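Local atomic coordinates of sugar ABC transporter substrate-binding protein (Treponema pallidum subsp. pallidum, PDB entry 5U2P), a protein that probably binds a solute, perhaps a sugar, in the periplasm as the ligand-binding component of an ABC transporter. Residues P101-I114 with P121-L133. Numbering follows the deposited sequence.
Sequences PYLYFVDLSKEAWI and PTDPYGKTFALPL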
ATOM      1  N   PRO A 101     -21.345   1.691   0.875  1.00 35.10           N
ATOM      2  CA  PRO A 101     -21.525   0.245   0.690  1.00 31.14           C
ATOM      3  C   PRO A 101     -22.788  -0.326   1.337  1.00 27.41           C
ATOM      4  O   PRO A 101     -23.242  -1.392   0.934  1.00 27.17           O
ATOM      5  CB  PRO A 101     -20.268  -0.346   1.354  1.00 30.24           C
ATOM      6  CG  PRO A 101     -19.919   0.654   2.411  1.00 32.71           C
ATOM      7  CD  PRO A 101     -20.254   1.990   1.817  1.00 29.93           C
ATOM      8  N   TYR A 102     -23.351   0.366   2.330  1.00 27.48           N
ATOM      9  CA  TYR A 102     -24.533  -0.152   3.026  1.00 29.06           C
ATOM     10  C   TYR A 102     -25.781   0.033   2.160  1.00 29.45           C
ATOM     11  O   TYR A 102     -26.816  -0.599   2.392  1.00 30.28           O
ATOM     12  CB  TYR A 102     -24.674   0.526   4.398  1.00 30.07           C
ATOM     13  CG  TYR A 102     -23.481   0.188   5.268  1.00 30.30           C
ATOM     14  CD1 TYR A 102     -22.383   1.027   5.330  1.00 29.60           C
ATOM     15  CD2 TYR A 102     -23.424  -1.024   5.956  1.00 34.34           C
ATOM     16  CE1 TYR A 102     -21.272   0.702   6.093  1.00 29.13           C
ATOM     17  CE2 TYR A 102     -22.320  -1.357   6.725  1.00 26.77           C
ATOM     18  CZ  TYR A 102     -21.249  -0.494   6.786  1.00 33.50           C
ATOM     19  OH  TYR A 102     -20.142  -0.828   7.529  1.00 30.16           O
ATOM     20  N   LEU A 103     -25.656   0.886   1.147  1.00 29.04           N
ATOM     21  CA  LEU A 103     -26.695   1.067   0.133  1.00 27.61           C
ATOM     22  C   LEU A 103     -26.588   0.097  -1.029  1.00 27.99           C
ATOM     23  O   LEU A 103     -27.605  -0.328  -1.580  1.00 27.26           O
ATOM     24  CB  LEU A 103     -26.630   2.482  -0.444  1.00 29.82           C
ATOM     25  CG  LEU A 103     -27.841   3.385  -0.254  1.00 66.30           C
ATOM     26  CD1 LEU A 103     -28.043   3.666   1.223  1.00 65.53           C
ATOM     27  CD2 LEU A 103     -27.647   4.672  -1.045  1.00 58.09           C
ATOM     28  N   TYR A 104     -25.358  -0.233  -1.417  1.00 27.90           N
ATOM     29  CA  TYR A 104     -25.145  -0.882  -2.713  1.00 24.06           C
ATOM     30  C   TYR A 104     -24.517  -2.262  -2.696  1.00 31.12           C
ATOM     31  O   TYR A 104     -24.703  -3.006  -3.656  1.00 29.47           O
ATOM     32  CB  TYR A 104     -24.282   0.006  -3.591  1.00 25.57           C
ATOM     33  CG  TYR A 104     -24.930   1.325  -3.940  1.00 25.30           C
ATOM     34  CD1 TYR A 104     -26.126   1.358  -4.638  1.00 29.35           C
ATOM     35  CD2 TYR A 104     -24.329   2.524  -3.594  1.00 36.17           C
ATOM     36  CE1 TYR A 104     -26.716   2.554  -4.968  1.00 38.39           C
ATOM     37  CE2 TYR A 104     -24.909   3.723  -3.920  1.00 43.78           C
ATOM     38  CZ  TYR A 104     -26.103   3.728  -4.609  1.00 39.19           C
ATOM     39  OH  TYR A 104     -26.699   4.911  -4.944  1.00 40.86           O
ATOM     40  N   PHE A 105     -23.766  -2.596  -1.646  1.00 27.66           N
ATOM     41  CA  PHE A 105     -22.981  -3.838  -1.646  1.00 22.83           C
ATOM     42  C   PHE A 105     -23.311  -4.804  -0.517  1.00 25.21           C
ATOM     43  O   PHE A 105     -23.659  -4.413   0.582  1.00 28.77           O
ATOM     44  CB  PHE A 105     -21.499  -3.515  -1.584  1.00 20.57           C
ATOM     45  CG  PHE A 105     -21.041  -2.599  -2.683  1.00 18.98           C
ATOM     46  CD1 PHE A 105     -21.412  -2.852  -3.995  1.00 26.29           C
ATOM     47  CD2 PHE A 105     -20.247  -1.507  -2.415  1.00 23.78           C
ATOM     48  CE1 PHE A 105     -21.009  -2.009  -5.019  1.00 24.24           C
ATOM     49  CE2 PHE A 105     -19.841  -0.652  -3.434  1.00 27.31           C
ATOM     50  CZ  PHE A 105     -20.225  -0.911  -4.735  1.00 25.71           C
ATOM     51  N   VAL A 106     -23.129  -6.084  -0.792  1.00 24.85           N
ATOM     52  CA  VAL A 106     -23.320  -7.110   0.227  1.00 24.39           C
ATOM     53  C   VAL A 106     -22.141  -7.137   1.188  1.00 23.17           C
ATOM     54  O   VAL A 106     -20.985  -7.177   0.762  1.00 24.12           O
ATOM     55  CB  VAL A 106     -23.485  -8.498  -0.408  1.00 28.30           C
ATOM     56  CG1 VAL A 106     -23.643  -9.557   0.681  1.00 31.99           C
ATOM     57  CG2 VAL A 106     -24.678  -8.495  -1.347  1.00 28.63           C
ATOM     58  N   ASP A 107     -22.431  -7.119   2.491  1.00 26.17           N
ATOM     59  CA  ASP A 107     -21.384  -7.237   3.508  1.00 22.54           C
ATOM     60  C   ASP A 107     -20.837  -8.663   3.539  1.00 20.59           C
ATOM     61  O   ASP A 107     -21.566  -9.607   3.862  1.00 28.50           O
ATOM     62  CB  ASP A 107     -21.935  -6.832   4.889  1.00 30.35           C
ATOM     63  CG  ASP A 107     -20.941  -7.068   6.025  1.00 49.68           C
ATOM     64  OD1 ASP A 107     -19.753  -7.292   5.743  1.00 30.16           O
ATOM     65  OD2 ASP A 107     -21.348  -7.022   7.210  1.00 49.89           O
ATOM     66  N   LEU A 108     -19.567  -8.822   3.155  1.00 23.21           N
ATOM     67  CA  LEU A 108     -18.968 -10.147   3.009  1.00 23.60           C
ATOM     68  C   LEU A 108     -18.174 -10.543   4.253  1.00 24.30           C
ATOM     69  O   LEU A 108     -17.472 -11.564   4.254  1.00 24.08           O
ATOM     70  CB  LEU A 108     -18.044 -10.191   1.763  1.00 17.40           C
ATOM     71  CG  LEU A 108     -18.715  -9.854   0.427  1.00 20.67           C
ATOM     72  CD1 LEU A 108     -17.707  -9.782  -0.735  1.00 18.92           C
ATOM     73  CD2 LEU A 108     -19.829 -10.804   0.097  1.00 26.25           C
ATOM     74  N   SER A 109     -18.287  -9.744   5.313  1.00 25.46           N
ATOM     75  CA  SER A 109     -17.408  -9.880   6.478  1.00 26.06           C
ATOM     76  C   SER A 109     -17.522 -11.239   7.170  1.00 25.87           C
ATOM     77  O   SER A 109     -16.605 -11.658   7.884  1.00 31.49           O
ATOM     78  CB  SER A 109     -17.709  -8.784   7.507  1.00 29.03           C
ATOM     79  OG  SER A 109     -17.479  -7.480   6.980  1.00 31.99           O
ATOM     80  N   LYS A 110     -18.659 -11.886   6.983  1.00 27.44           N
ATOM     81  CA  LYS A 110     -18.968 -13.169   7.615  1.00 30.05           C
ATOM     82  C   LYS A 110     -18.804 -14.364   6.678  1.00 24.80           C
ATOM     83  O   LYS A 110     -19.121 -15.489   7.052  1.00 28.43           O
ATOM     84  CB  LYS A 110     -20.404 -13.151   8.153  1.00 35.22           C
ATOM     85  CG  LYS A 110     -20.710 -11.953   9.064  1.00 45.19           C
ATOM     86  CD  LYS A 110     -22.190 -11.875   9.472  1.00 63.41           C
ATOM     87  CE  LYS A 110     -23.094 -11.426   8.319  1.00 79.50           C
ATOM     88  NZ  LYS A 110     -22.888  -9.996   7.931  1.00 82.63           N
ATOM     89  N   GLU A 111     -18.321 -14.147   5.457  1.00 24.53           N
ATOM     90  CA  GLU A 111     -18.147 -15.261   4.531  1.00 29.15           C
ATOM     91  C   GLU A 111     -17.026 -16.168   5.033  1.00 24.65           C
ATOM     92  O   GLU A 111     -16.087 -15.722   5.717  1.00 26.73           O
ATOM     93  CB  GLU A 111     -17.847 -14.760   3.107  1.00 27.28           C
ATOM     94  CG  GLU A 111     -18.988 -13.961   2.479  1.00 26.09           C
ATOM     95  CD  GLU A 111     -20.304 -14.717   2.450  1.00 44.18           C
ATOM     96  OE1 GLU A 111     -20.394 -15.719   1.721  1.00 31.70           O
ATOM     97  OE2 GLU A 111     -21.259 -14.310   3.152  1.00 34.25           O
ATOM     98  N   ALA A 112     -17.134 -17.450   4.699  1.00 26.61           N
ATOM     99  CA  ALA A 112     -16.217 -18.460   5.221  1.00 29.41           C
ATOM    100  C   ALA A 112     -14.777 -18.270   4.789  1.00 35.61           C
ATOM    101  O   ALA A 112     -13.875 -18.790   5.438  1.00 29.17           O
ATOM    102  CB  ALA A 112     -16.690 -19.848   4.809  1.00 31.96           C
ATOM    103  N   TRP A 113     -14.548 -17.534   3.705  1.00 24.32           N
ATOM    104  CA  TRP A 113     -13.188 -17.345   3.196  1.00 25.55           C
ATOM    105  C   TRP A 113     -12.459 -16.129   3.783  1.00 27.37           C
ATOM    106  O   TRP A 113     -11.268 -15.951   3.545  1.00 24.56           O
ATOM    107  CB  TRP A 113     -13.205 -17.250   1.667  1.00 23.30           C
ATOM    108  CG  TRP A 113     -14.270 -16.351   1.076  1.00 18.93           C
ATOM    109  CD1 TRP A 113     -15.488 -16.738   0.624  1.00 25.80           C
ATOM    110  CD2 TRP A 113     -14.183 -14.939   0.831  1.00 17.43           C
ATOM    111  NE1 TRP A 113     -16.178 -15.659   0.124  1.00 24.24           N
ATOM    112  CE2 TRP A 113     -15.397 -14.544   0.241  1.00 22.01           C
ATOM    113  CE3 TRP A 113     -13.200 -13.970   1.063  1.00 20.47           C
ATOM    114  CZ2 TRP A 113     -15.668 -13.218  -0.099  1.00 23.06           C
ATOM    115  CZ3 TRP A 113     -13.469 -12.653   0.714  1.00 21.21           C
ATOM    116  CH2 TRP A 113     -14.694 -12.294   0.138  1.00 24.35           C
ATOM    117  N   ILE A 114     -13.159 -15.296   4.557  1.00 23.61           N
ATOM    118  CA  ILE A 114     -12.523 -14.108   5.138  1.00 24.39           C
ATOM    119  C   ILE A 114     -11.266 -14.438   5.965  1.00 23.67           C
ATOM    120  O   ILE A 114     -10.264 -13.726   5.879  1.00 22.54           O
ATOM    121  CB  ILE A 114     -13.528 -13.321   5.986  1.00 26.06           C
ATOM    122  CG1 ILE A 114     -14.591 -12.693   5.084  1.00 26.89           C
ATOM    123  CG2 ILE A 114     -12.846 -12.239   6.813  1.00 31.68           C
ATOM    124  CD1 ILE A 114     -14.071 -11.609   4.141  1.00 27.86           C
ATOM    125  N   PRO A 121      -9.558  -6.343   3.403  1.00 20.67           N
ATOM    126  CA  PRO A 121     -10.012  -4.969   3.185  1.00 24.69           C
ATOM    127  C   PRO A 121     -11.077  -4.580   4.184  1.00 22.20           C
ATOM    128  O   PRO A 121     -11.939  -5.406   4.515  1.00 23.02           O
ATOM    129  CB  PRO A 121     -10.595  -4.999   1.774  1.00 22.34           C
ATOM    130  CG  PRO A 121     -10.096  -6.271   1.171  1.00 22.54           C
ATOM    131  CD  PRO A 121      -9.897  -7.210   2.268  1.00 20.58           C
ATOM    132  N   THR A 122     -11.045  -3.334   4.653  1.00 26.18           N
ATOM    133  CA  THR A 122     -12.058  -2.870   5.586  1.00 27.76           C
ATOM    134  C   THR A 122     -12.526  -1.455   5.278  1.00 27.41           C
ATOM    135  O   THR A 122     -11.740  -0.607   4.823  1.00 22.19           O
ATOM    136  CB  THR A 122     -11.543  -2.890   7.033  1.00 33.94           C
ATOM    137  OG1 THR A 122     -10.353  -2.098   7.123  1.00 30.02           O
ATOM    138  CG2 THR A 122     -11.239  -4.322   7.481  1.00 32.13           C
ATOM    139  N   ASP A 123     -13.814  -1.225   5.521  1.00 23.79           N
ATOM    140  CA  ASP A 123     -14.383   0.123   5.540  1.00 24.83           C
ATOM    141  C   ASP A 123     -14.076   0.722   6.902  1.00 35.38           C
ATOM    142  O   ASP A 123     -13.377   0.099   7.697  1.00 26.38           O
ATOM    143  CB  ASP A 123     -15.887   0.082   5.218  1.00 25.18           C
ATOM    144  CG  ASP A 123     -16.769  -0.271   6.418  1.00 27.77           C
ATOM    145  OD1 ASP A 123     -16.315  -0.904   7.401  1.00 27.06           O
ATOM    146  OD2 ASP A 123     -17.964   0.086   6.359  1.00 29.80           O
ATOM    147  N   PRO A 124     -14.562   1.941   7.170  1.00 28.66           N
ATOM    148  CA  PRO A 124     -14.129   2.555   8.435  1.00 38.96           C
ATOM    149  C   PRO A 124     -14.735   1.880   9.671  1.00 31.35           C
ATOM    150  O   PRO A 124     -14.337   2.203  10.795  1.00 31.32           O
ATOM    151  CB  PRO A 124     -14.601   4.008   8.296  1.00 36.96           C
ATOM    152  CG  PRO A 124     -14.699   4.249   6.809  1.00 40.66           C
ATOM    153  CD  PRO A 124     -15.160   2.923   6.247  1.00 35.58           C
ATOM    154  N   TYR A 125     -15.677   0.963   9.457  1.00 27.96           N
ATOM    155  CA  TYR A 125     -16.282   0.183  10.528  1.00 30.48           C
ATOM    156  C   TYR A 125     -15.649  -1.190  10.652  1.00 32.22           C
ATOM    157  O   TYR A 125     -16.037  -1.969  11.517  1.00 42.15           O
ATOM    158  CB  TYR A 125     -17.782  -0.019  10.294  1.00 29.63           C
ATOM    159  CG  TYR A 125     -18.643   1.227  10.413  1.00 29.94           C
ATOM    160  CD1 TYR A 125     -19.065   1.690  11.652  1.00 28.81           C
ATOM    161  CD2 TYR A 125     -19.057   1.919   9.275  1.00 28.94           C
ATOM    162  CE1 TYR A 125     -19.853   2.817  11.756  1.00 30.54           C
ATOM    163  CE2 TYR A 125     -19.855   3.046   9.374  1.00 31.99           C
ATOM    164  CZ  TYR A 125     -20.243   3.488  10.612  1.00 33.33           C
ATOM    165  OH  TYR A 125     -21.043   4.608  10.700  1.00 40.28           O
ATOM    166  N   GLY A 126     -14.718  -1.510   9.756  1.00 25.53           N
ATOM    167  CA  GLY A 126     -14.027  -2.785   9.836  1.00 26.64           C
ATOM    168  C   GLY A 126     -14.645  -3.891   8.992  1.00 32.00           C
ATOM    169  O   GLY A 126     -14.291  -5.068   9.143  1.00 27.89           O
ATOM    170  N   LYS A 127     -15.561  -3.528   8.103  1.00 27.15           N
ATOM    171  CA  LYS A 127     -16.321  -4.527   7.333  1.00 29.43           C
ATOM    172  C   LYS A 127     -15.747  -4.711   5.936  1.00 23.78           C
ATOM    173  O   LYS A 127     -15.216  -3.779   5.347  1.00 23.20           O
ATOM    174  CB  LYS A 127     -17.790  -4.122   7.244  1.00 28.46           C
ATOM    175  CG  LYS A 127     -18.542  -4.251   8.566  1.00 33.55           C
ATOM    176  CD  LYS A 127     -20.047  -4.271   8.344  1.00 54.98           C
ATOM    177  CE  LYS A 127     -20.794  -4.663   9.616  1.00 67.96           C
ATOM    178  NZ  LYS A 127     -20.404  -3.810  10.775  1.00 87.57           N
ATOM    179  N   THR A 128     -15.856  -5.927   5.415  1.00 26.83           N
ATOM    180  CA  THR A 128     -15.253  -6.289   4.132  1.00 22.53           C
ATOM    181  C   THR A 128     -16.354  -6.359   3.088  1.00 21.73           C
ATOM    182  O   THR A 128     -17.286  -7.150   3.240  1.00 21.50           O
ATOM    183  CB  THR A 128     -14.537  -7.672   4.217  1.00 20.63           C
ATOM    184  OG1 THR A 128     -13.473  -7.612   5.177  1.00 22.64           O
ATOM    185  CG2 THR A 128     -13.971  -8.094   2.870  1.00 23.58           C
ATOM    186  N   PHE A 129     -16.253  -5.557   2.029  1.00 22.69           N
ATOM    187  CA  PHE A 129     -17.311  -5.488   1.015  1.00 21.79           C
ATOM    188  C   PHE A 129     -16.884  -5.987  -0.379  1.00 21.33           C
ATOM    189  O   PHE A 129     -17.640  -5.863  -1.340  1.00 18.53           O
ATOM    190  CB  PHE A 129     -17.830  -4.040   0.903  1.00 21.96           C
ATOM    191  CG  PHE A 129     -18.778  -3.644   2.007  1.00 18.07           C
ATOM    192  CD1 PHE A 129     -20.082  -4.107   2.015  1.00 21.83           C
ATOM    193  CD2 PHE A 129     -18.364  -2.810   3.032  1.00 24.67           C
ATOM    194  CE1 PHE A 129     -20.964  -3.738   3.024  1.00 24.93           C
ATOM    195  CE2 PHE A 129     -19.237  -2.448   4.036  1.00 25.18           C
ATOM    196  CZ  PHE A 129     -20.529  -2.917   4.032  1.00 24.22           C
ATOM    197  N   ALA A 130     -15.702  -6.579  -0.503  1.00 17.52           N
ATOM    198  CA  ALA A 130     -15.314  -7.152  -1.779  1.00 17.99           C
ATOM    199  C   ALA A 130     -14.284  -8.254  -1.574  1.00 19.57           C
ATOM    200  O   ALA A 130     -13.528  -8.245  -0.594  1.00 19.91           O
ATOM    201  CB  ALA A 130     -14.748  -6.077  -2.692  1.00 18.54           C
ATOM    202  N   LEU A 131     -14.260  -9.181  -2.516  1.00 18.34           N
ATOM    203  CA  LEU A 131     -13.157 -10.125  -2.635  1.00 20.46           C
ATOM    204  C   LEU A 131     -11.987  -9.452  -3.364  1.00 21.27           C
ATOM    205  O   LEU A 131     -12.111  -9.100  -4.535  1.00 18.56           O
ATOM    206  CB  LEU A 131     -13.600 -11.365  -3.378  1.00 19.29           C
ATOM    207  CG  LEU A 131     -12.530 -12.467  -3.562  1.00 21.50           C
ATOM    208  CD1 LEU A 131     -13.195 -13.827  -3.509  1.00 40.94           C
ATOM    209  CD2 LEU A 131     -11.786 -12.282  -4.864  1.00 30.55           C
ATOM    210  N   PRO A 132     -10.852  -9.272  -2.678  1.00 18.14           N
ATOM    211  CA  PRO A 132      -9.715  -8.571  -3.274  1.00 16.09           C
ATOM    212  C   PRO A 132      -8.898  -9.450  -4.190  1.00 18.86           C
ATOM    213  O   PRO A 132      -8.824 -10.650  -3.951  1.00 20.05           O
ATOM    214  CB  PRO A 132      -8.887  -8.169  -2.063  1.00 18.92           C
ATOM    215  CG  PRO A 132      -9.166  -9.217  -1.086  1.00 18.00           C
ATOM    216  CD  PRO A 132     -10.566  -9.662  -1.287  1.00 18.07           C
ATOM    217  N   LEU A 133      -8.307  -8.847  -5.219  1.00 17.21           N
ATOM    218  CA  LEU A 133      -7.444  -9.568  -6.154  1.00 22.44           C
ATOM    219  C   LEU A 133      -5.973  -9.597  -5.735  1.00 22.30           C
ATOM    220  O   LEU A 133      -5.180 -10.366  -6.297  1.00 23.82           O
ATOM    221  CB  LEU A 133      -7.568  -8.938  -7.536  1.00 18.62           C
ATOM    222  CG  LEU A 133      -8.994  -8.861  -8.071  1.00 25.07           C
ATOM    223  CD1 LEU A 133      -8.992  -8.276  -9.476  1.00 25.57           C
ATOM    224  CD2 LEU A 133      -9.688 -10.219  -8.035  1.00 23.65           C
TER
HETATM  225  O   HOH W   1     -20.885  -1.307  10.379  1.00 37.90           O
HETATM  226  O   HOH W   2     -20.060  -7.051  -1.720  1.00 21.99           O
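F129 takes P101 on one ring face and turns its edge into the face of Y102. CB of P101 sits over the ring centre, 3.4 Å from the F129 centroid, a CH-pi contact. CZ leads the edge-to-face pair, with planes at 87°. The F129 backbone points its CB away from 101-114; CG beside the backbone N (chi1 -78°) brings the ring back against that segment.

Beyond that pair, Y102 OH donates to D123 OD2 on its syn side (2.6 Å), and a water links the same hydroxyl to K127 NZ. The other oxygen, OD1, takes the backbone N of Y125 and of K127 from opposite faces of the carboxylate, the Y125 bond closing an Asx turn.

S109 OG works both ways: it accepts from T128 N (2.7 Å, 165°) and donates to the syn lone pair of D107 OD1, which also receives S109 N in a second Asx turn. L131 CD1 lies over the W113 six-membered ring.

Beside edge strand 131-132, two carboxylates thus bridge 101-114 and 121-133 through the Y102 and S109 hydroxyls, alongside the backbone bond from L108 N to T128 O. No salt bridge crosses: D107 pairs with K110 of its own segment, its OD2 4.9 Å from K127 NZ.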